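UL37 (Suid herpesvirus 1, PDB 4K70) is an inner tegument protein thought to help control viral trafficking, represented here by its metal-binding N-terminal half. Local coordinates at residues Leu313-Val327 and Arg360-Thr374. Residues are numbered along the deposited sequence; the frame is centred on the assembly and turned at random.
With NA (sodium ion), chain J.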
loop_
_atom_site.group_PDB
_atom_site.type_symbol
_atom_site.label_atom_id
_atom_site.label_comp_id
_atom_site.label_asym_id
_atom_site.label_seq_id
_atom_site.Cartn_x
_atom_site.Cartn_y
_atom_site.Cartn_z
ATOM N N LEU A 313 4.215 -30.686 16.191
ATOM C CA LEU A 313 4.458 -30.220 17.548
ATOM C C LEU A 313 4.564 -31.351 18.566
ATOM O O LEU A 313 5.110 -31.171 19.668
ATOM C CB LEU A 313 3.367 -29.233 17.955
ATOM C CG LEU A 313 3.355 -27.935 17.134
ATOM C CD1 LEU A 313 2.163 -27.081 17.509
ATOM C CD2 LEU A 313 4.639 -27.172 17.354
ATOM N N ASP A 314 4.044 -32.519 18.208
ATOM C CA ASP A 314 4.128 -33.658 19.113
ATOM C C ASP A 314 5.543 -34.190 19.193
ATOM O O ASP A 314 5.924 -34.799 20.180
ATOM C CB ASP A 314 3.167 -34.771 18.677
ATOM C CG ASP A 314 1.725 -34.416 18.940
ATOM O OD1 ASP A 314 1.467 -33.759 19.971
ATOM O OD2 ASP A 314 0.853 -34.780 18.120
ATOM N N HIS A 315 6.319 -33.966 18.141
ATOM C CA HIS A 315 7.630 -34.597 18.023
ATOM C C HIS A 315 8.757 -33.592 18.173
ATOM O O HIS A 315 9.809 -33.904 18.733
ATOM C CB HIS A 315 7.772 -35.294 16.662
ATOM C CG HIS A 315 6.924 -36.517 16.523
ATOM N ND1 HIS A 315 5.599 -36.466 16.153
ATOM C CD2 HIS A 315 7.212 -37.827 16.720
ATOM C CE1 HIS A 315 5.103 -37.691 16.123
ATOM N NE2 HIS A 315 6.062 -38.536 16.465
ATOM N N THR A 316 8.515 -32.377 17.691
ATOM C CA THR A 316 9.571 -31.392 17.502
ATOM C C THR A 316 9.146 -30.007 17.955
ATOM O O THR A 316 8.036 -29.558 17.665
ATOM C CB THR A 316 9.960 -31.349 16.012
ATOM O OG1 THR A 316 10.638 -32.566 15.681
ATOM C CG2 THR A 316 10.851 -30.153 15.688
ATOM N N GLN A 317 10.040 -29.339 18.666
ATOM C CA GLN A 317 9.834 -27.956 19.069
ATOM C C GLN A 317 10.903 -27.065 18.424
ATOM O O GLN A 317 12.061 -27.073 18.837
ATOM C CB GLN A 317 9.881 -27.828 20.595
ATOM C CG GLN A 317 9.571 -26.428 21.089
ATOM C CD GLN A 317 8.247 -25.915 20.556
ATOM O OE1 GLN A 317 7.177 -26.425 20.921
ATOM N NE2 GLN A 317 8.308 -24.931 19.651
ATOM N N VAL A 318 10.529 -26.325 17.385
ATOM C CA VAL A 318 11.470 -25.395 16.781
ATOM C C VAL A 318 11.639 -24.197 17.697
ATOM O O VAL A 318 10.746 -23.849 18.468
ATOM C CB VAL A 318 11.028 -24.904 15.376
ATOM C CG1 VAL A 318 10.952 -26.061 14.414
ATOM C CG2 VAL A 318 9.700 -24.170 15.462
ATOM N N ASP A 319 12.797 -23.570 17.617
ATOM C CA ASP A 319 13.064 -22.408 18.451
ATOM C C ASP A 319 12.678 -21.112 17.750
ATOM O O ASP A 319 13.399 -20.629 16.882
ATOM C CB ASP A 319 14.535 -22.388 18.828
ATOM C CG ASP A 319 14.925 -21.146 19.600
ATOM O OD1 ASP A 319 14.056 -20.531 20.266
ATOM O OD2 ASP A 319 16.120 -20.802 19.531
ATOM N N ALA A 320 11.544 -20.541 18.138
ATOM C CA ALA A 320 11.121 -19.276 17.564
ATOM C C ALA A 320 11.321 -18.084 18.496
ATOM O O ALA A 320 10.843 -16.993 18.216
ATOM C CB ALA A 320 9.659 -19.363 17.101
ATOM N N THR A 321 12.021 -18.279 19.607
ATOM C CA THR A 321 12.231 -17.176 20.552
ATOM C C THR A 321 12.929 -15.971 19.934
ATOM O O THR A 321 12.484 -14.840 20.101
ATOM C CB THR A 321 12.998 -17.629 21.814
ATOM O OG1 THR A 321 14.272 -18.157 21.435
ATOM C CG2 THR A 321 12.211 -18.703 22.529
ATOM N N GLY A 322 14.016 -16.200 19.211
ATOM C CA GLY A 322 14.723 -15.094 18.588
ATOM C C GLY A 322 13.900 -14.348 17.545
ATOM O O GLY A 322 13.938 -13.111 17.474
ATOM N N VAL A 323 13.150 -15.083 16.721
ATOM C CA VAL A 323 12.375 -14.416 15.678
ATOM C C VAL A 323 11.218 -13.638 16.290
ATOM O O VAL A 323 10.899 -12.537 15.848
ATOM C CB VAL A 323 11.862 -15.382 14.588
ATOM C CG1 VAL A 323 11.027 -16.488 15.196
ATOM C CG2 VAL A 323 11.057 -14.595 13.532
ATOM N N TRP A 324 10.612 -14.209 17.327
ATOM C CA TRP A 324 9.518 -13.555 18.037
ATOM C C TRP A 324 10.017 -12.283 18.710
ATOM O O TRP A 324 9.329 -11.259 18.719
ATOM C CB TRP A 324 8.926 -14.513 19.088
ATOM C CG TRP A 324 7.855 -13.897 19.926
ATOM C CD1 TRP A 324 7.723 -13.989 21.291
ATOM C CD2 TRP A 324 6.774 -13.058 19.471
ATOM N NE1 TRP A 324 6.620 -13.279 21.699
ATOM C CE2 TRP A 324 6.024 -12.700 20.610
ATOM C CE3 TRP A 324 6.368 -12.592 18.210
ATOM C CZ2 TRP A 324 4.892 -11.880 20.530
ATOM C CZ3 TRP A 324 5.242 -11.784 18.134
ATOM C CH2 TRP A 324 4.511 -11.443 19.284
ATOM N N GLU A 325 11.212 -12.358 19.294
ATOM C CA GLU A 325 11.847 -11.171 19.866
ATOM C C GLU A 325 12.084 -10.092 18.799
ATOM O O GLU A 325 11.776 -8.911 19.013
ATOM C CB GLU A 325 13.167 -11.535 20.568
ATOM C CG GLU A 325 12.963 -12.293 21.881
ATOM C CD GLU A 325 14.267 -12.812 22.498
ATOM O OE1 GLU A 325 15.355 -12.373 22.054
ATOM O OE2 GLU A 325 14.198 -13.663 23.425
ATOM N N ALA A 326 12.644 -10.493 17.661
ATOM C CA ALA A 326 12.940 -9.517 16.607
ATOM C C ALA A 326 11.663 -8.917 16.020
ATOM O O ALA A 326 11.632 -7.737 15.661
ATOM C CB ALA A 326 13.813 -10.133 15.524
ATOM N N VAL A 327 10.606 -9.726 15.925
ATOM C CA VAL A 327 9.307 -9.254 15.436
ATOM C C VAL A 327 8.703 -8.236 16.402
ATOM O O VAL A 327 8.135 -7.227 15.995
ATOM C CB VAL A 327 8.282 -10.420 15.261
ATOM C CG1 VAL A 327 6.855 -9.862 15.248
ATOM C CG2 VAL A 327 8.583 -11.250 13.992
ATOM N N ARG A 360 -3.887 -26.278 19.337
ATOM C CA ARG A 360 -3.495 -26.896 20.602
ATOM C C ARG A 360 -3.865 -26.064 21.807
ATOM O O ARG A 360 -3.733 -26.522 22.941
ATOM C CB ARG A 360 -2.006 -27.204 20.622
ATOM C CG ARG A 360 -1.660 -28.273 19.647
ATOM C CD ARG A 360 -0.189 -28.588 19.620
ATOM N NE ARG A 360 0.038 -29.619 18.614
ATOM C CZ ARG A 360 0.289 -30.891 18.895
ATOM N NH1 ARG A 360 0.389 -31.279 20.163
ATOM N NH2 ARG A 360 0.461 -31.765 17.904
ATOM N N ALA A 361 -4.332 -24.847 21.558
ATOM C CA ALA A 361 -4.767 -23.951 22.624
ATOM C C ALA A 361 -5.976 -24.547 23.346
ATOM O O ALA A 361 -6.727 -25.317 22.748
ATOM C CB ALA A 361 -5.107 -22.574 22.038
ATOM N N PRO A 362 -6.194 -24.179 24.623
ATOM C CA PRO A 362 -5.451 -23.203 25.429
ATOM C C PRO A 362 -4.109 -23.681 25.981
ATOM O O PRO A 362 -3.289 -22.833 26.310
ATOM C CB PRO A 362 -6.405 -22.931 26.602
ATOM C CG PRO A 362 -7.188 -24.194 26.735
ATOM C CD PRO A 362 -7.414 -24.638 25.318
ATOM N N ARG A 363 -3.872 -24.986 26.089
ATOM C CA ARG A 363 -2.662 -25.435 26.777
ATOM C C ARG A 363 -1.446 -25.453 25.857
ATOM O O ARG A 363 -1.130 -26.458 25.219
ATOM C CB ARG A 363 -2.860 -26.777 27.479
ATOM C CG ARG A 363 -3.992 -26.768 28.500
ATOM C CD ARG A 363 -4.178 -28.137 29.164
ATOM N NE ARG A 363 -3.034 -28.480 29.991
ATOM C CZ ARG A 363 -2.948 -28.185 31.281
ATOM N NH1 ARG A 363 -3.956 -27.565 31.879
ATOM N NH2 ARG A 363 -1.872 -28.530 31.970
ATOM N N LEU A 364 -0.774 -24.309 25.808
ATOM C CA LEU A 364 0.436 -24.143 25.021
ATOM C C LEU A 364 1.640 -24.052 25.940
ATOM O O LEU A 364 1.539 -23.512 27.030
ATOM C CB LEU A 364 0.341 -22.853 24.217
ATOM C CG LEU A 364 -0.757 -22.814 23.153
ATOM C CD1 LEU A 364 -0.655 -21.512 22.362
ATOM C CD2 LEU A 364 -0.650 -24.023 22.236
ATOM N N THR A 365 2.773 -24.585 25.501
ATOM C CA THR A 365 4.032 -24.330 26.182
ATOM C C THR A 365 4.586 -22.977 25.731
ATOM O O THR A 365 4.187 -22.439 24.683
ATOM C CB THR A 365 5.088 -25.362 25.812
ATOM O OG1 THR A 365 5.447 -25.190 24.430
ATOM C CG2 THR A 365 4.582 -26.779 26.067
ATOM N N ASP A 366 5.534 -22.444 26.494
ATOM C CA ASP A 366 6.122 -21.149 26.145
ATOM C C ASP A 366 6.772 -21.171 24.755
ATOM O O ASP A 366 6.677 -20.198 23.998
ATOM C CB ASP A 366 7.137 -20.695 27.193
ATOM C CG ASP A 366 6.482 -20.274 28.493
ATOM O OD1 ASP A 366 5.314 -19.831 28.468
ATOM O OD2 ASP A 366 7.144 -20.380 29.542
ATOM N N ALA A 367 7.431 -22.277 24.418
ATOM C CA ALA A 367 8.076 -22.376 23.113
ATOM C C ALA A 367 7.034 -22.386 21.986
ATOM O O ALA A 367 7.254 -21.825 20.915
ATOM C CB ALA A 367 8.963 -23.613 23.046
ATOM N N GLN A 368 5.899 -23.029 22.241
ATOM C CA GLN A 368 4.806 -23.061 21.276
ATOM C C GLN A 368 4.179 -21.685 21.119
ATOM O O GLN A 368 3.761 -21.301 20.027
ATOM C CB GLN A 368 3.749 -24.072 21.713
ATOM C CG GLN A 368 4.161 -25.532 21.472
ATOM C CD GLN A 368 3.242 -26.505 22.169
ATOM O OE1 GLN A 368 2.347 -26.098 22.913
ATOM N NE2 GLN A 368 3.453 -27.806 21.937
ATOM N N ARG A 369 4.106 -20.952 22.222
ATOM C CA ARG A 369 3.612 -19.579 22.208
ATOM C C ARG A 369 4.441 -18.691 21.290
ATOM O O ARG A 369 3.887 -17.878 20.559
ATOM C CB ARG A 369 3.626 -18.995 23.617
ATOM C CG ARG A 369 2.475 -19.468 24.488
ATOM C CD ARG A 369 2.641 -18.976 25.929
ATOM N NE ARG A 369 1.431 -19.242 26.695
ATOM C CZ ARG A 369 1.307 -20.207 27.595
ATOM N NH1 ARG A 369 2.349 -20.974 27.901
ATOM N NH2 ARG A 369 0.152 -20.368 28.227
ATOM N N ALA A 370 5.762 -18.855 21.328
ATOM C CA ALA A 370 6.657 -18.062 20.476
ATOM C C ALA A 370 6.393 -18.325 18.987
ATOM O O ALA A 370 6.423 -17.402 18.162
ATOM C CB ALA A 370 8.091 -18.370 20.800
ATOM N N VAL A 371 6.184 -19.592 18.639
ATOM C CA VAL A 371 5.843 -19.948 17.251
ATOM C C VAL A 371 4.474 -19.396 16.876
ATOM O O VAL A 371 4.284 -18.833 15.792
ATOM C CB VAL A 371 5.811 -21.470 17.037
ATOM C CG1 VAL A 371 5.405 -21.787 15.598
ATOM C CG2 VAL A 371 7.166 -22.110 17.378
ATOM N N GLY A 372 3.507 -19.558 17.776
ATOM C CA GLY A 372 2.158 -19.101 17.487
ATOM C C GLY A 372 2.060 -17.592 17.374
ATOM O O GLY A 372 1.423 -17.065 16.461
ATOM N N CYS A 373 2.650 -16.892 18.338
ATOM C CA CYS A 373 2.719 -15.436 18.280
ATOM C C CYS A 373 3.344 -14.951 16.979
ATOM O O CYS A 373 2.806 -14.071 16.316
ATOM C CB CYS A 373 3.520 -14.899 19.473
ATOM S SG CYS A 373 2.532 -14.898 21.003
ATOM N N THR A 374 4.492 -15.510 16.621
ATOM C CA THR A 374 5.162 -15.101 15.397
ATOM C C THR A 374 4.279 -15.343 14.171
ATOM O O THR A 374 4.211 -14.506 13.260
ATOM C CB THR A 374 6.513 -15.830 15.236
ATOM O OG1 THR A 374 7.319 -15.596 16.394
ATOM C CG2 THR A 374 7.263 -15.324 13.991
HETATM NA NA NA J . 10.896 -33.117 20.898
HETATM O O HOH W 1 5.732 -28.736 20.722
HETATM O O HOH W 2 6.882 -27.264 23.417
HETATM O O HOH W 3 9.783 -21.351 20.366
#
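Arg360 reaches Asp314 end-on with an extended chain: NH1 donates to OD1 at 2.7 Å and NH2 to OD2 at 3.0 Å. Both bonds stay near the guanidinium plane yet strike the carboxylate from above, the two planes standing 73° apart, while Leu313 CB lies over one guanidinium face, 3.4 Å from Arg360 NE. Thr365 and Gln368 form the capping box that starts helix 366-385, and two waters tie it to Gln317: one joins Thr365 OG1 to Gln317 OE1, the other gathers Gln317 OE1, Leu313 O and Gln368 NE2. Ala367 CB packs 3.5 Å from Gln317 CD, whose chain, turned about CB-CG (chi2 54°), brings NE2 back onto Val318 O. Further on, Ala320 CB meets Ala370 and sits 3.7 Å from Val371 CG2, which also touches Val318. Cys373 CB makes a CH-pi contact 3.4 Å from the centroid of the Trp324 six-membered ring, almost on its normal, with SG oblique to it. Thr374 OG1 turns back to Ala370 O and lies 3.3 Å from Trp324 CB. Helix segments 321-327 and 366-374 cross at 46°, their axes 8.7 Å apart at closest: a capped helix start packed on another helix start and its leading loop, in an all-helical fold.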